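Local coordinates for protein salt-tolerant glutaminase (Micrococcus luteus, PDB 3AGD) that probably catalyses the hydrolysis of L-glutamine to L-glutamate and ammonium, as a salt-tolerant member of the glutaminase family, at residues A10-E15 / C295-E300; D84-L89 / Y177-D182; G208-L211 / I216-M219; A342-L347 / R422-E427; D415-V420 / E445-L450. One frame throughout, in Å; residues are numbered along the deposited sequence.

Contact 1. Residues A10-E15 / C295-E300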
# COMPACT_ATOMS: atom_id res chain seq x y z
N ALA A 10 22.72 13.49 0.66
CA ALA A 10 23.67 14.56 0.40
C ALA A 10 24.05 14.58 -1.07
O ALA A 10 24.16 15.65 -1.68
CB ALA A 10 24.92 14.37 1.27
N SER A 11 24.25 13.40 -1.65
CA SER A 11 24.60 13.28 -3.06
C SER A 11 23.43 13.70 -3.93
O SER A 11 23.60 14.37 -4.95
CB SER A 11 24.99 11.84 -3.41
OG SER A 11 26.07 11.40 -2.61
N LEU A 12 22.23 13.29 -3.53
CA LEU A 12 21.03 13.63 -4.28
C LEU A 12 20.86 15.14 -4.31
O LEU A 12 20.55 15.72 -5.35
CB LEU A 12 19.80 12.98 -3.64
CG LEU A 12 18.53 13.10 -4.48
CD1 LEU A 12 18.76 12.42 -5.83
CD2 LEU A 12 17.36 12.47 -3.75
N VAL A 13 21.06 15.78 -3.17
CA VAL A 13 20.94 17.23 -3.08
C VAL A 13 21.97 17.90 -3.99
O VAL A 13 21.65 18.83 -4.73
CB VAL A 13 21.15 17.72 -1.63
CG1 VAL A 13 21.20 19.24 -1.59
CG2 VAL A 13 20.03 17.20 -0.75
N THR A 14 23.21 17.42 -3.93
CA THR A 14 24.28 17.98 -4.76
C THR A 14 23.97 17.82 -6.24
O THR A 14 24.16 18.75 -7.03
CB THR A 14 25.63 17.29 -4.48
OG1 THR A 14 26.05 17.58 -3.14
CG2 THR A 14 26.70 17.77 -5.46
N GLU A 15 23.48 16.64 -6.62
CA GLU A 15 23.16 16.37 -8.01
C GLU A 15 21.99 17.22 -8.51
O GLU A 15 22.16 18.08 -9.38
CB GLU A 15 22.81 14.90 -8.21
CG GLU A 15 22.76 14.51 -9.68
CD GLU A 15 22.23 13.11 -9.90
OE1 GLU A 15 22.54 12.20 -9.10
OE2 GLU A 15 21.51 12.91 -10.90
N CYS A 295 11.34 13.29 -4.87
CA CYS A 295 10.45 12.19 -4.51
C CYS A 295 10.47 11.09 -5.59
O CYS A 295 10.42 9.90 -5.27
CB CYS A 295 9.02 12.69 -4.31
SG CYS A 295 8.79 13.67 -2.78
N ARG A 296 10.57 11.50 -6.85
CA ARG A 296 10.63 10.53 -7.95
C ARG A 296 11.92 9.72 -7.84
O ARG A 296 11.92 8.51 -8.05
CB ARG A 296 10.59 11.25 -9.31
CG ARG A 296 9.26 11.95 -9.62
CD ARG A 296 9.30 12.59 -11.00
NE ARG A 296 8.14 13.43 -11.29
CZ ARG A 296 6.93 12.98 -11.59
NH1 ARG A 296 6.68 11.68 -11.66
NH2 ARG A 296 5.95 13.85 -11.85
N ARG A 297 13.02 10.40 -7.49
CA ARG A 297 14.30 9.72 -7.34
C ARG A 297 14.32 8.80 -6.12
O ARG A 297 14.91 7.72 -6.16
CB ARG A 297 15.44 10.75 -7.25
CG ARG A 297 15.89 11.31 -8.59
CD ARG A 297 16.60 10.24 -9.43
NE ARG A 297 17.92 9.88 -8.90
CZ ARG A 297 19.03 10.57 -9.12
NH1 ARG A 297 19.00 11.67 -9.86
NH2 ARG A 297 20.19 10.17 -8.59
N LEU A 298 13.69 9.22 -5.02
CA LEU A 298 13.65 8.39 -3.82
C LEU A 298 12.91 7.10 -4.14
O LEU A 298 13.33 6.01 -3.73
CB LEU A 298 12.95 9.12 -2.68
CG LEU A 298 13.70 10.26 -1.99
CD1 LEU A 298 12.81 10.91 -0.95
CD2 LEU A 298 14.96 9.72 -1.34
N SER A 299 11.81 7.22 -4.87
CA SER A 299 11.00 6.07 -5.25
C SER A 299 11.79 5.12 -6.16
O SER A 299 11.78 3.90 -5.95
CB SER A 299 9.73 6.53 -5.97
OG SER A 299 9.10 5.44 -6.63
N GLU A 300 12.47 5.67 -7.15
CA GLU A 300 13.24 4.85 -8.08
C GLU A 300 14.54 4.27 -7.52
O GLU A 300 14.82 3.09 -7.70
CB GLU A 300 13.56 5.63 -9.36
CG GLU A 300 14.40 4.82 -10.34
CD GLU A 300 14.64 5.54 -11.65
OE1 GLU A 300 15.13 6.69 -11.62
OE2 GLU A 300 14.35 4.94 -12.71
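Two helices that lie along the five-stranded antiparallel sheet of the beta-lactamase-like glutaminase fold meet here, and Leu12 and Glu15 of helix 4-16 both touch Arg297 of helix 289-301. The segments run roughly antiparallel, at 138°, and their axes come no closer than 11.7 Å. That spacing is wide for direct backbone packing, and the contact is made by side chains alone. Arg297 reaches over with a chain bent at chi2 and chi3, Glu15 with one extended beyond CG, and the two approach at about a right angle. The grip is end-on and bidentate: Arg297 NH2 gives a bond to Glu15 OE1 at 3.1 Å, and Arg297 NH1 one to Glu15 OE2 at 3.0 Å. Both oxygens lie close to the guanidinium plane, but the carboxylate is turned 45° from it, so OE2 is met from above its own plane while OE1 is met on the syn side. Asp301 OD2 forms a salt bridge with Arg297 NE, and two carboxylates thus share one arginine. Deeper in the interface, Leu298 also packs on Ile41 and Leu43 of strand 40-44, and its CD2 lies 4.4 Å from Leu12 CD2. The CG of Leu12 is swung away from its backbone N (chi1 -171°), which carries CD1 over the centre of the Arg297 guanidinium, 3.7 Å above its plane.

Contact 2. Residues D84-L89 / Y177-D182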
# COMPACT_ATOMS: atom_id res chain seq x y z
N ASP A 84 -17.50 13.58 6.93
CA ASP A 84 -17.88 13.10 5.60
C ASP A 84 -19.13 13.78 5.04
O ASP A 84 -19.34 13.77 3.83
CB ASP A 84 -18.06 11.58 5.61
CG ASP A 84 -16.74 10.85 5.77
OD1 ASP A 84 -15.69 11.52 5.76
OD2 ASP A 84 -16.76 9.60 5.91
N ARG A 85 -19.94 14.37 5.91
CA ARG A 85 -21.13 15.08 5.46
C ARG A 85 -20.73 16.41 4.82
O ARG A 85 -21.48 16.96 4.02
CB ARG A 85 -22.09 15.35 6.63
CG ARG A 85 -23.05 14.22 6.97
CD ARG A 85 -24.19 14.73 7.87
NE ARG A 85 -23.79 14.92 9.27
CZ ARG A 85 -23.74 13.94 10.18
NH1 ARG A 85 -24.06 12.70 9.84
NH2 ARG A 85 -23.35 14.21 11.42
N GLN A 86 -19.56 16.92 5.18
CA GLN A 86 -19.09 18.21 4.67
C GLN A 86 -17.88 18.13 3.75
O GLN A 86 -17.56 19.09 3.04
CB GLN A 86 -18.75 19.16 5.83
CG GLN A 86 -19.85 19.38 6.85
CD GLN A 86 -21.05 20.13 6.29
OE1 GLN A 86 -21.94 20.53 7.04
NE2 GLN A 86 -21.09 20.31 4.98
N VAL A 87 -17.19 16.99 3.77
CA VAL A 87 -16.00 16.82 2.95
C VAL A 87 -16.06 15.48 2.22
O VAL A 87 -16.14 14.42 2.85
CB VAL A 87 -14.72 16.88 3.83
CG1 VAL A 87 -13.47 16.72 2.97
CG2 VAL A 87 -14.67 18.20 4.59
N GLY A 88 -16.01 15.52 0.89
CA GLY A 88 -16.08 14.30 0.11
C GLY A 88 -14.76 13.57 -0.02
O GLY A 88 -13.74 13.99 0.54
N LEU A 89 -14.77 12.47 -0.76
CA LEU A 89 -13.58 11.65 -0.98
C LEU A 89 -13.32 11.56 -2.47
O LEU A 89 -12.50 10.76 -2.93
CB LEU A 89 -13.80 10.24 -0.44
CG LEU A 89 -14.14 10.11 1.05
CD1 LEU A 89 -14.51 8.67 1.37
CD2 LEU A 89 -12.96 10.57 1.87
N TYR A 177 -24.05 26.84 0.07
CA TYR A 177 -24.58 25.48 0.07
C TYR A 177 -24.61 24.83 1.45
O TYR A 177 -24.74 23.61 1.56
CB TYR A 177 -23.78 24.58 -0.88
CG TYR A 177 -24.06 24.82 -2.35
CD1 TYR A 177 -23.52 25.92 -3.01
CD2 TYR A 177 -24.89 23.95 -3.07
CE1 TYR A 177 -23.80 26.15 -4.35
CE2 TYR A 177 -25.17 24.18 -4.41
CZ TYR A 177 -24.62 25.28 -5.05
OH TYR A 177 -24.89 25.50 -6.38
N GLY A 178 -24.47 25.64 2.49
CA GLY A 178 -24.50 25.12 3.85
C GLY A 178 -23.29 24.34 4.33
O GLY A 178 -23.34 23.69 5.37
N VAL A 179 -22.19 24.39 3.58
CA VAL A 179 -20.98 23.67 3.98
C VAL A 179 -20.24 24.45 5.07
O VAL A 179 -19.59 23.85 5.93
CB VAL A 179 -20.04 23.44 2.78
CG1 VAL A 179 -18.74 22.79 3.24
CG2 VAL A 179 -20.74 22.56 1.76
N LEU A 180 -20.35 25.77 5.03
CA LEU A 180 -19.72 26.63 6.03
C LEU A 180 -20.82 27.39 6.77
O LEU A 180 -21.81 27.80 6.17
CB LEU A 180 -18.78 27.64 5.38
CG LEU A 180 -17.54 27.12 4.67
CD1 LEU A 180 -16.69 28.30 4.20
CD2 LEU A 180 -16.74 26.24 5.60
N GLN A 181 -20.64 27.58 8.07
CA GLN A 181 -21.63 28.29 8.87
C GLN A 181 -21.17 29.70 9.22
O GLN A 181 -21.95 30.65 9.15
CB GLN A 181 -21.95 27.49 10.14
CG GLN A 181 -22.54 26.11 9.87
CD GLN A 181 -21.59 25.17 9.15
OE1 GLN A 181 -21.85 24.74 8.02
NE2 GLN A 181 -20.47 24.85 9.79
N ASP A 182 -19.90 29.83 9.60
CA ASP A 182 -19.36 31.14 9.96
C ASP A 182 -19.02 31.94 8.70
O ASP A 182 -19.13 31.44 7.59
CB ASP A 182 -18.14 30.96 10.86
CG ASP A 182 -18.51 30.27 12.16
OD1 ASP A 182 -17.97 29.18 12.45
OD2 ASP A 182 -19.35 30.82 12.90
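Gln86 and Val179 bring two loops together, their CA atoms 5.8 Å apart, with neither segment in regular helix or strand. The loop 177-182 takes its course from a Schellman motif closing helix 165-176: Gly178, at a positive phi of 73°, is its C-prime residue, with Val179 N bonded to Leu174 O and Gly178 N to Arg175 O. This turn presents Val179 to the other loop. Gln86 alone makes the contact from 84-89. Its chain is bent at chi2 (-67°), and it slides past the valine in the opposite direction rather than meeting it head-on. The amide nitrogen NE2 of Gln86 sits 3.5 Å from Val179 CA and lies near both valine methyls, at 3.8 Å from Val179 CG1 and 3.9 Å from Val179 CG2. Val179 CG1 also reaches the backbone, 3.9 Å from Gln86 O, so the valine touches both the root and the tip of the glutamine. At the other corner of the amide, Gln86 OE1 stands 3.8 Å from Gly178 O, two oxygens near each other with no bond between them. The evidence is therefore for van der Waals packing of a polar side chain against a buried aliphatic one. Val179 continues the packing onto Pro108, Ala119 and Leu174, and Gln122 OE1 accepts from Gln181 N. The two loops thereby border helix 114-123, which Val87 also touches at Ala119 and Val120, beside the end of helix 165-176.

Contact 3. Residues G208-L211 / I216-M219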
# COMPACT_ATOMS: atom_id res chain seq x y z
N GLY A 208 5.06 13.34 8.63
CA GLY A 208 4.67 12.34 7.65
C GLY A 208 4.80 10.94 8.20
O GLY A 208 3.94 10.09 7.96
N ALA A 209 5.88 10.69 8.95
CA ALA A 209 6.11 9.37 9.55
C ALA A 209 4.97 8.97 10.49
O ALA A 209 4.60 7.80 10.56
CB ALA A 209 7.44 9.37 10.31
N CYS A 210 4.43 9.94 11.22
CA CYS A 210 3.32 9.68 12.13
C CYS A 210 2.15 9.10 11.35
O CYS A 210 1.38 8.28 11.87
CB CYS A 210 2.88 10.97 12.83
SG CYS A 210 3.97 11.57 14.16
N LEU A 211 2.00 9.53 10.10
CA LEU A 211 0.93 9.04 9.25
C LEU A 211 1.34 7.67 8.69
O LEU A 211 0.53 6.75 8.63
CB LEU A 211 0.67 10.01 8.09
CG LEU A 211 0.11 11.40 8.41
CD1 LEU A 211 0.07 12.24 7.12
CD2 LEU A 211 -1.29 11.27 9.00
N ILE A 216 1.46 6.40 14.88
CA ILE A 216 2.40 6.30 15.99
C ILE A 216 3.61 7.22 15.80
O ILE A 216 4.24 7.22 14.74
CB ILE A 216 2.89 4.84 16.16
CG1 ILE A 216 1.70 3.93 16.46
CG2 ILE A 216 3.92 4.75 17.28
CD1 ILE A 216 2.02 2.45 16.39
N HIS A 217 3.95 8.00 16.82
CA HIS A 217 5.10 8.89 16.69
C HIS A 217 6.36 8.03 16.70
O HIS A 217 6.61 7.28 17.64
CB HIS A 217 5.15 9.91 17.83
CG HIS A 217 5.96 11.12 17.49
ND1 HIS A 217 7.33 11.08 17.35
CD2 HIS A 217 5.59 12.38 17.16
CE1 HIS A 217 7.77 12.26 16.94
NE2 HIS A 217 6.73 13.06 16.82
N PRO A 218 7.17 8.14 15.64
CA PRO A 218 8.41 7.37 15.51
C PRO A 218 9.47 7.61 16.58
O PRO A 218 10.32 6.75 16.81
CB PRO A 218 8.89 7.75 14.11
CG PRO A 218 8.43 9.15 13.96
CD PRO A 218 7.03 9.11 14.54
N MET A 219 9.42 8.76 17.24
CA MET A 219 10.41 9.10 18.26
C MET A 219 10.03 8.71 19.69
O MET A 219 10.90 8.56 20.54
CB MET A 219 10.71 10.60 18.23
CG MET A 219 11.12 11.15 16.88
SD MET A 219 12.64 10.44 16.24
CE MET A 219 12.10 9.91 14.64
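Cys210 SG and the His217 ring meet where the chain leaves helix 201-212 of the glutaminase domain and folds back over the helix's last turn. The sulfur approaches the ring obliquely: it is 4.1 Å from the His217 ring centroid and 36° off the normal, and His217 CD2 is the nearest atom to SG, at 3.5 Å. On another flank the same sulfur touches the proline ring, with Cys210 SG 3.9 Å from Pro218 CD. One residue back on the helix, Ala209 CB packs at 3.8 Å on Pro218 CG, so two successive helix residues share the proline. All five touching residues are buried. At the reversal, Thr213 OG1 lies within hydrogen-bonding distance of both Ala209 O and Ile216 O, which must share or compete for its one proton. Beyond this shell, His217 NE2 makes a weak bond to Leu145 O, and Trp369 of the second subunit meets the imidazole with the planes at about 50°. A local bond also helps to fix the ring's rotation. Chi1 of -158° places the imidazole and chi2 of -69° turns it, so that His217 ND1 accepts a bond from Met219 N, 3.1 Å long and nearly in the ring plane.

Contact 4. Residues A342-L347 / R422-E427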
# COMPACT_ATOMS: atom_id res chain seq x y z
N ALA A 342 -0.30 -16.48 9.10
CA ALA A 342 0.87 -17.34 9.08
C ALA A 342 0.97 -18.16 10.36
O ALA A 342 1.33 -19.34 10.33
CB ALA A 342 2.13 -16.50 8.90
N VAL A 343 0.65 -17.54 11.49
CA VAL A 343 0.70 -18.23 12.77
C VAL A 343 -0.32 -19.37 12.78
O VAL A 343 -0.02 -20.48 13.22
CB VAL A 343 0.41 -17.27 13.94
CG1 VAL A 343 0.35 -18.04 15.26
CG2 VAL A 343 1.51 -16.21 14.02
N LEU A 344 -1.52 -19.09 12.28
CA LEU A 344 -2.56 -20.12 12.22
C LEU A 344 -2.13 -21.27 11.31
O LEU A 344 -2.47 -22.43 11.56
CB LEU A 344 -3.87 -19.52 11.72
CG LEU A 344 -4.54 -18.55 12.70
CD1 LEU A 344 -5.80 -17.98 12.07
CD2 LEU A 344 -4.87 -19.29 14.00
N ASP A 345 -1.39 -20.95 10.25
CA ASP A 345 -0.90 -21.97 9.33
C ASP A 345 0.11 -22.85 10.05
O ASP A 345 0.16 -24.06 9.83
CB ASP A 345 -0.23 -21.33 8.11
CG ASP A 345 -1.22 -20.70 7.14
OD1 ASP A 345 -0.77 -19.96 6.24
OD2 ASP A 345 -2.43 -20.94 7.28
N ALA A 346 0.92 -22.24 10.91
CA ALA A 346 1.92 -23.00 11.66
C ALA A 346 1.20 -23.91 12.65
O ALA A 346 1.53 -25.09 12.76
CB ALA A 346 2.87 -22.06 12.40
N LEU A 347 0.22 -23.36 13.36
CA LEU A 347 -0.53 -24.14 14.33
C LEU A 347 -1.22 -25.31 13.64
O LEU A 347 -1.15 -26.45 14.12
CB LEU A 347 -1.56 -23.26 15.03
CG LEU A 347 -0.97 -22.15 15.91
CD1 LEU A 347 -2.10 -21.37 16.55
CD2 LEU A 347 -0.07 -22.75 16.97
N ARG A 422 -5.00 -10.65 17.33
CA ARG A 422 -5.29 -11.02 18.71
C ARG A 422 -6.49 -11.98 18.77
O ARG A 422 -6.49 -12.93 19.56
CB ARG A 422 -5.55 -9.73 19.50
CG ARG A 422 -5.75 -9.89 20.97
CD ARG A 422 -5.86 -8.52 21.64
NE ARG A 422 -4.57 -7.88 21.87
CZ ARG A 422 -4.18 -6.74 21.30
NH1 ARG A 422 -4.97 -6.10 20.45
NH2 ARG A 422 -2.99 -6.23 21.60
N ARG A 423 -7.49 -11.74 17.94
CA ARG A 423 -8.68 -12.59 17.89
C ARG A 423 -8.39 -13.91 17.16
O ARG A 423 -8.86 -14.97 17.57
CB ARG A 423 -9.82 -11.86 17.19
CG ARG A 423 -11.02 -12.73 16.86
CD ARG A 423 -11.97 -12.02 15.91
NE ARG A 423 -11.30 -11.64 14.67
CZ ARG A 423 -11.89 -11.03 13.65
NH1 ARG A 423 -13.18 -10.73 13.72
NH2 ARG A 423 -11.20 -10.71 12.57
N LEU A 424 -7.63 -13.83 16.08
CA LEU A 424 -7.29 -15.02 15.31
C LEU A 424 -6.42 -15.99 16.10
O LEU A 424 -6.68 -17.19 16.12
CB LEU A 424 -6.58 -14.63 14.01
CG LEU A 424 -7.45 -13.93 12.96
CD1 LEU A 424 -6.60 -13.45 11.79
CD2 LEU A 424 -8.53 -14.89 12.48
N ILE A 425 -5.40 -15.47 16.77
CA ILE A 425 -4.51 -16.32 17.55
C ILE A 425 -5.22 -16.95 18.76
O ILE A 425 -4.96 -18.10 19.11
CB ILE A 425 -3.28 -15.53 18.04
CG1 ILE A 425 -2.44 -15.11 16.83
CG2 ILE A 425 -2.46 -16.37 19.01
CD1 ILE A 425 -1.19 -14.32 17.19
N ALA A 426 -6.11 -16.19 19.39
CA ALA A 426 -6.85 -16.69 20.55
C ALA A 426 -7.71 -17.88 20.12
O ALA A 426 -7.82 -18.87 20.84
CB ALA A 426 -7.73 -15.58 21.13
N GLU A 427 -8.31 -17.77 18.94
CA GLU A 427 -9.15 -18.83 18.39
C GLU A 427 -8.30 -20.05 18.05
O GLU A 427 -8.69 -21.19 18.32
CB GLU A 427 -9.85 -18.33 17.12
CG GLU A 427 -10.68 -19.38 16.38
CD GLU A 427 -11.83 -19.93 17.21
OE1 GLU A 427 -12.54 -19.13 17.85
OE2 GLU A 427 -12.03 -21.16 17.22
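Two helical segments pack through Leu344 on Leu424 and Val343 on Ile425, and their backbones come closest at Leu344 and Ile425, whose CA atoms are 6.8 Å apart. The segments belong to helices 337-349 and 419-434 of the STAS domain, each of which follows a strand of the mixed sheet. Leu344 and Leu424 make the closest side-chain contact and cross at about a right angle. The leucine of helix 337-349 sends both methyls across: Leu344 CD1 rests 3.9 Å from Leu424 CB and 4.1 Å from Leu424 CD2, while Leu344 CD2 comes to 3.5 Å from Leu424 O. Its CG stands opposite the carbonyl carbon (chi1 -69°), a setting that lets the branch end reach over although the side chain does not start out directly toward the partner. Nearer the sheet, Val343 CG1 meets Ile425 CG1 at 4.3 Å. Val343 goes on to Leu331, and Ile425 to Leu409 and Ile417, so this second pair joins both helices to the strands beneath. Asp345 is hydrogen-bonded to His3 and Thr47 of the second subunit. Every touching residue is buried and the side chains that meet are all aliphatic, which implies that shape and exclusion of water, not directed polar bonds, hold these two segments together.

Contact 5. Residues D415-V420 / E445-L450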
# COMPACT_ATOMS: atom_id res chain seq x y z
N ASP A 415 6.50 -7.40 18.82
CA ASP A 415 6.51 -5.99 19.16
C ASP A 415 5.12 -5.51 19.56
O ASP A 415 4.96 -4.77 20.52
CB ASP A 415 7.04 -5.17 17.98
CG ASP A 415 8.50 -5.45 17.70
OD1 ASP A 415 9.30 -5.42 18.66
OD2 ASP A 415 8.86 -5.68 16.53
N ARG A 416 4.11 -5.94 18.81
CA ARG A 416 2.73 -5.59 19.10
C ARG A 416 1.79 -6.37 18.19
O ARG A 416 2.21 -6.95 17.19
CB ARG A 416 2.50 -4.08 18.96
CG ARG A 416 2.88 -3.47 17.63
CD ARG A 416 3.02 -1.97 17.79
NE ARG A 416 3.28 -1.28 16.53
CZ ARG A 416 2.38 -1.15 15.55
NH1 ARG A 416 1.17 -1.66 15.70
NH2 ARG A 416 2.70 -0.51 14.44
N ILE A 417 0.52 -6.38 18.54
CA ILE A 417 -0.47 -7.11 17.78
C ILE A 417 -1.78 -6.33 17.78
O ILE A 417 -2.14 -5.75 18.81
CB ILE A 417 -0.70 -8.51 18.40
CG1 ILE A 417 -1.72 -9.30 17.59
CG2 ILE A 417 -1.16 -8.36 19.84
CD1 ILE A 417 -1.84 -10.75 18.03
N ASP A 418 -2.48 -6.30 16.65
CA ASP A 418 -3.74 -5.57 16.60
C ASP A 418 -4.84 -6.52 17.04
O ASP A 418 -4.60 -7.70 17.27
CB ASP A 418 -3.98 -5.01 15.19
CG ASP A 418 -4.42 -6.06 14.19
OD1 ASP A 418 -4.09 -7.25 14.36
OD2 ASP A 418 -5.09 -5.68 13.20
N ASP A 419 -6.06 -6.00 17.19
CA ASP A 419 -7.16 -6.83 17.65
C ASP A 419 -7.48 -8.01 16.75
O ASP A 419 -7.89 -9.06 17.24
CB ASP A 419 -8.42 -5.98 17.86
CG ASP A 419 -8.29 -5.06 19.05
OD1 ASP A 419 -7.39 -5.29 19.88
OD2 ASP A 419 -9.10 -4.11 19.17
N VAL A 420 -7.29 -7.86 15.44
CA VAL A 420 -7.57 -8.95 14.52
C VAL A 420 -6.61 -10.12 14.77
O VAL A 420 -7.04 -11.26 14.90
CB VAL A 420 -7.45 -8.50 13.05
CG1 VAL A 420 -7.52 -9.72 12.12
CG2 VAL A 420 -8.57 -7.53 12.73
N GLU A 445 5.09 -9.15 28.43
CA GLU A 445 4.43 -7.84 28.39
C GLU A 445 2.94 -7.98 28.12
O GLU A 445 2.28 -7.02 27.73
CB GLU A 445 5.06 -6.95 27.32
CG GLU A 445 6.33 -6.23 27.76
CD GLU A 445 7.49 -7.17 27.97
OE1 GLU A 445 7.89 -7.85 27.00
OE2 GLU A 445 8.02 -7.23 29.11
N ARG A 446 2.41 -9.18 28.35
CA ARG A 446 1.01 -9.50 28.11
C ARG A 446 0.31 -8.61 27.09
O ARG A 446 -0.41 -7.67 27.44
CB ARG A 446 0.21 -9.55 29.43
CG ARG A 446 0.41 -8.41 30.40
CD ARG A 446 -0.31 -8.76 31.70
NE ARG A 446 -0.18 -7.75 32.74
CZ ARG A 446 -0.70 -7.86 33.96
NH1 ARG A 446 -1.39 -8.94 34.29
NH2 ARG A 446 -0.53 -6.89 34.85
N ILE A 447 0.53 -8.93 25.82
CA ILE A 447 -0.05 -8.20 24.70
C ILE A 447 -1.19 -8.97 24.05
O ILE A 447 -1.93 -8.43 23.23
CB ILE A 447 1.02 -7.94 23.62
CG1 ILE A 447 1.58 -9.27 23.12
CG2 ILE A 447 2.14 -7.07 24.18
CD1 ILE A 447 2.63 -9.15 22.03
N LEU A 448 -1.35 -10.23 24.44
CA LEU A 448 -2.39 -11.07 23.87
C LEU A 448 -3.82 -10.79 24.33
O LEU A 448 -4.74 -10.75 23.52
CB LEU A 448 -2.06 -12.55 24.12
CG LEU A 448 -2.06 -13.44 22.87
CD1 LEU A 448 -1.83 -14.88 23.27
CD2 LEU A 448 -3.39 -13.31 22.14
N PRO A 449 -4.02 -10.58 25.65
CA PRO A 449 -5.37 -10.30 26.17
C PRO A 449 -6.08 -9.08 25.57
O PRO A 449 -5.44 -8.15 25.07
CB PRO A 449 -5.13 -10.16 27.67
CG PRO A 449 -3.71 -9.69 27.76
CD PRO A 449 -3.03 -10.55 26.73
N LEU A 450 -7.41 -9.12 25.62
CA LEU A 450 -8.29 -8.07 25.10
C LEU A 450 -8.57 -8.21 23.61
O LEU A 450 -8.27 -7.27 22.85
CB LEU A 450 -7.72 -6.67 25.39
CG LEU A 450 -8.05 -6.02 26.74
CD1 LEU A 450 -9.55 -5.74 26.81
CD2 LEU A 450 -7.62 -6.92 27.88
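Ile417 and Ile447 face each other between the end of strand 406-417 and the C-terminal tail, each with its CB directed at the other segment. From Ile417 the short branch does the touching. Because CG1 lies opposite the backbone N (chi1 -179°), CG2 occupies the place between that N and the carbonyl carbon, and there it comes 3.5 Å from Ile447 O. Ile417 CG2 is also 4.4 Å from Ile447 CG1, a looser apolar contact. The oxygen that the methyl meets is probably hydrogen-bonded to Arg422 NH2, so a charged side chain and a methyl group share one carbonyl. Farther along, Asp419 OD1 lies 3.7 Å from Leu450 O, an oxygen pair without a bond; the leucine is poorly ordered, and this approach carries little weight. The stronger partner of Asp419 OD1 is Arg422 NH1, in a salt bridge, and the arginine therefore links the helix start to the tail. Asp443 accepts bonds from the tail, OD1 from Ile447 N and OD2 from Leu448 N. The first segment is a strand-to-helix junction of the STAS beta-alpha fold, with Asp418 as N-cap of helix 419-434 through OD1 to Gly421 N.

In the fold
Contacts 3 and 4 are buried, contacts 1 and 2 partly so, and contact 5 lies at the surface. Contacts 1, 2 and 3 belong to the glutaminase part, with 2 and 3 nested in the loop that contact 1 closes; contacts 4 and 5 lie in the STAS part. The latter two share helix 419-434, and Arg422 links them. Contact 3 reaches contact 5 where Ile216 packs on Arg416, a touch between the two parts of the chain. Chemistry follows position: a salt bridge at the partly exposed edge of contact 1, a polar amide on a valine in contact 2, sulfur-aromatic and aliphatic packing in contact 3, aliphatic side chains in contact 4, and an isoleucine methyl on a carbonyl in contact 5.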